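Local coordinates for protein spydx (Streptococcus pyogenes, PDB 2J43) that binds glycogen through tandem family 41 carbohydrate-binding modules and, as the whole pullulanase, probably hydrolyses alpha-1,6-glucosidic linkages in branched alpha-glucans, at residues L23-D28 with L55-A60. Sequence-based numbering, arbitrary orientation.
Sequences LWVWGD and LDVPLA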
ATOM      1  N   LEU A  23      17.607   7.268  11.973  1.00 10.50           N
ATOM      2  CA  LEU A  23      16.197   6.867  12.155  1.00 10.75           C
ATOM      3  C   LEU A  23      16.050   6.446  13.608  1.00 10.94           C
ATOM      4  O   LEU A  23      16.537   5.416  14.043  1.00 11.47           O
ATOM      5  CB  LEU A  23      15.826   5.703  11.251  1.00 10.86           C
ATOM      6  CG  LEU A  23      14.375   5.237  11.281  1.00 12.59           C
ATOM      7  CD1 LEU A  23      13.461   6.402  10.912  1.00 14.76           C
ATOM      8  CD2 LEU A  23      14.100   4.041  10.339  1.00 13.89           C
ATOM      9  N   TRP A  24      15.290   7.238  14.349  1.00 11.61           N
ATOM     10  CA  TRP A  24      15.116   7.136  15.791  1.00 11.06           C
ATOM     11  C   TRP A  24      13.701   6.558  16.022  1.00 10.59           C
ATOM     12  O   TRP A  24      12.740   7.090  15.496  1.00 10.86           O
ATOM     13  CB  TRP A  24      15.241   8.524  16.429  1.00  9.94           C
ATOM     14  CG  TRP A  24      15.099   8.494  17.925  1.00 11.05           C
ATOM     15  CD1 TRP A  24      13.937   8.535  18.658  1.00 12.19           C
ATOM     16  CD2 TRP A  24      16.171   8.446  18.859  1.00 10.57           C
ATOM     17  NE1 TRP A  24      14.251   8.472  20.000  1.00 11.65           N
ATOM     18  CE2 TRP A  24      15.614   8.399  20.152  1.00 11.50           C
ATOM     19  CE3 TRP A  24      17.580   8.404  18.726  1.00 10.37           C
ATOM     20  CZ2 TRP A  24      16.405   8.328  21.309  1.00 10.65           C
ATOM     21  CZ3 TRP A  24      18.369   8.336  19.866  1.00 12.84           C
ATOM     22  CH2 TRP A  24      17.787   8.294  21.152  1.00 12.50           C
ATOM     23  N   VAL A  25      13.594   5.407  16.693  1.00 10.96           N
ATOM     24  CA  VAL A  25      12.351   4.647  16.741  1.00 10.67           C
ATOM     25  C   VAL A  25      11.887   4.310  18.166  1.00 11.35           C
ATOM     26  O   VAL A  25      12.694   4.114  19.071  1.00 12.28           O
ATOM     27  CB  VAL A  25      12.455   3.342  15.911  1.00 12.66           C
ATOM     28  CG1 VAL A  25      12.708   3.659  14.461  1.00 12.75           C
ATOM     29  CG2 VAL A  25      13.579   2.452  16.429  1.00 12.77           C
ATOM     30  N   TRP A  26      10.575   4.264  18.319  1.00 11.78           N
ATOM     31  CA  TRP A  26       9.959   3.826  19.552  1.00 11.05           C
ATOM     32  C   TRP A  26       8.631   3.157  19.308  1.00 11.26           C
ATOM     33  O   TRP A  26       8.237   2.910  18.160  1.00 11.92           O
ATOM     34  CB  TRP A  26       9.889   4.976  20.520  1.00 12.48           C
ATOM     35  CG  TRP A  26       9.023   6.188  20.171  1.00  9.83           C
ATOM     36  CD1 TRP A  26       7.818   6.481  20.725  1.00 10.79           C
ATOM     37  CD2 TRP A  26       9.316   7.313  19.277  1.00  9.22           C
ATOM     38  NE1 TRP A  26       7.339   7.668  20.240  1.00 13.19           N
ATOM     39  CE2 TRP A  26       8.231   8.218  19.375  1.00 11.88           C
ATOM     40  CE3 TRP A  26      10.369   7.643  18.427  1.00 11.47           C
ATOM     41  CZ2 TRP A  26       8.165   9.408  18.652  1.00 12.27           C
ATOM     42  CZ3 TRP A  26      10.293   8.830  17.717  1.00 12.21           C
ATOM     43  CH2 TRP A  26       9.200   9.684  17.827  1.00 11.94           C
ATOM     44  N   GLY A  27       7.910   2.827  20.369  1.00 12.57           N
ATOM     45  CA  GLY A  27       6.722   2.013  20.217  1.00 12.58           C
ATOM     46  C   GLY A  27       7.097   0.542  20.080  1.00 13.16           C
ATOM     47  O   GLY A  27       8.019   0.053  20.720  1.00 15.00           O
ATOM     48  N   ASP A  28       6.368  -0.153  19.220  1.00 12.71           N
ATOM     49  CA  ASP A  28       6.416  -1.623  19.174  1.00 13.60           C
ATOM     50  C   ASP A  28       7.544  -2.126  18.284  1.00 13.43           C
ATOM     51  O   ASP A  28       7.351  -2.962  17.419  1.00 14.51           O
ATOM     52  CB  ASP A  28       5.053  -2.183  18.735  1.00 14.34           C
ATOM     53  CG  ASP A  28       3.963  -1.862  19.727  1.00 16.02           C
ATOM     54  OD1 ASP A  28       4.245  -1.824  20.950  1.00 17.48           O
ATOM     55  OD2 ASP A  28       2.814  -1.609  19.364  1.00 18.64           O
ATOM     56  N   LEU A  55      14.723   1.121   4.645  1.00 17.20           N
ATOM     57  CA  LEU A  55      15.451   0.695   5.816  1.00 16.98           C
ATOM     58  C   LEU A  55      14.518  -0.226   6.625  1.00 18.70           C
ATOM     59  O   LEU A  55      13.353   0.156   6.857  1.00 17.52           O
ATOM     60  CB  LEU A  55      15.888   1.941   6.578  1.00 18.75           C
ATOM     61  CG  LEU A  55      16.754   1.749   7.794  1.00 18.63           C
ATOM     62  CD1 LEU A  55      17.973   0.862   7.553  1.00 18.29           C
ATOM     63  CD2 LEU A  55      17.173   3.139   8.231  1.00 18.23           C
ATOM     64  N   ASP A  56      14.999  -1.403   7.023  1.00 17.53           N
ATOM     65  CA  ASP A  56      14.235  -2.397   7.778  1.00 18.68           C
ATOM     66  C   ASP A  56      14.412  -2.193   9.267  1.00 19.80           C
ATOM     67  O   ASP A  56      15.563  -2.089   9.753  1.00 21.95           O
ATOM     68  CB  ASP A  56      14.659  -3.806   7.447  1.00 19.64           C
ATOM     69  CG  ASP A  56      14.313  -4.200   6.040  1.00 20.71           C
ATOM     70  OD1 ASP A  56      13.475  -3.511   5.387  1.00 19.50           O
ATOM     71  OD2 ASP A  56      14.879  -5.136   5.466  1.00 25.38           O
ATOM     72  N   VAL A  57      13.294  -2.061   9.970  1.00 17.75           N
ATOM     73  CA  VAL A  57      13.277  -1.791  11.406  1.00 17.28           C
ATOM     74  C   VAL A  57      12.752  -3.058  12.111  1.00 16.55           C
ATOM     75  O   VAL A  57      11.600  -3.419  11.935  1.00 17.34           O
ATOM     76  CB  VAL A  57      12.358  -0.637  11.769  1.00 16.48           C
ATOM     77  CG1 VAL A  57      12.355  -0.416  13.298  1.00 16.48           C
ATOM     78  CG2 VAL A  57      12.776   0.686  11.059  1.00 17.33           C
ATOM     79  N   PRO A  58      13.573  -3.744  12.908  1.00 16.18           N
ATOM     80  CA  PRO A  58      13.085  -4.894  13.657  1.00 16.66           C
ATOM     81  C   PRO A  58      11.945  -4.499  14.586  1.00 15.72           C
ATOM     82  O   PRO A  58      12.005  -3.495  15.295  1.00 14.59           O
ATOM     83  CB  PRO A  58      14.327  -5.351  14.459  1.00 16.82           C
ATOM     84  CG  PRO A  58      15.464  -4.879  13.632  1.00 18.47           C
ATOM     85  CD  PRO A  58      15.015  -3.531  13.134  1.00 18.06           C
ATOM     86  N   LEU A  59      10.900  -5.321  14.584  1.00 15.73           N
ATOM     87  CA  LEU A  59       9.710  -5.084  15.389  1.00 16.53           C
ATOM     88  C   LEU A  59       9.653  -5.944  16.647  1.00 16.87           C
ATOM     89  O   LEU A  59      10.329  -6.939  16.740  1.00 18.28           O
ATOM     90  CB  LEU A  59       8.434  -5.353  14.585  1.00 15.91           C
ATOM     91  CG  LEU A  59       8.189  -4.431  13.395  1.00 16.34           C
ATOM     92  CD1 LEU A  59       6.929  -4.851  12.674  1.00 17.72           C
ATOM     93  CD2 LEU A  59       8.126  -2.936  13.834  1.00 18.87           C
ATOM     94  N   ALA A  60       8.845  -5.528  17.582  1.00 16.52           N
ATOM     95  CA  ALA A  60       8.722  -6.223  18.859  1.00 18.48           C
ATOM     96  C   ALA A  60       8.285  -7.662  18.639  1.00 19.19           C
ATOM     97  O   ALA A  60       7.461  -7.938  17.784  1.00 18.99           O
ATOM     98  CB  ALA A  60       7.749  -5.524  19.714  1.00 17.67           C
TER
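Leu23 and Val25 face Leu55 and Val57 across the interior of a beta-sandwich, the fold of the first of the two family 41 carbohydrate-binding modules in this fragment. The case illustrates how two layers held apart by apolar side chains can come together where their strands end, through a backbone bond. Strands 23-27 and 55-58 belong to opposing sheets, their axes 9.6 Å apart at closest approach and inclined by 33° while running in the same general direction.

The apolar part centres on one methyl. CD2 of Leu23 lies 3.7 Å from CG2 of Val57 and 3.8 Å from CD2 of Leu55, so a single branch serves two residues of the facing strand. The two leucines run alongside each other, pointing opposite ways; both leave the backbone toward the facing strand, and in each CG stands anti to the backbone N (chi1 -177° in Leu23), beside the carbonyl carbon. Further along, Val25 meets Val57 more loosely, with CG1 to CG1 at 4.3 Å. From neighbouring strands, Phe9 and Tyr69 pack on Leu23, and Met7 on Val57. Alternate residues Trp24 and Trp26 lie on the far face of their strand.

Polar contact comes where the strands give way to loops and the chains converge, the CA atoms of Asp28 and Ala60 being 5.2 Å apart. The carboxylate of Asp28 is turned to the backbone of Gln65 and Gln66, whose N-H groups both reach OD2, while the backbone carbonyl of Asp28 faces 55-60. CD2 of Leu59 packs 3.7 Å from Asp28 O and CB of Ala60 3.5 Å from it, and Ala60 N donates to that same oxygen at 3.0 Å, nearly straight at 169° but from above the carbonyl plane.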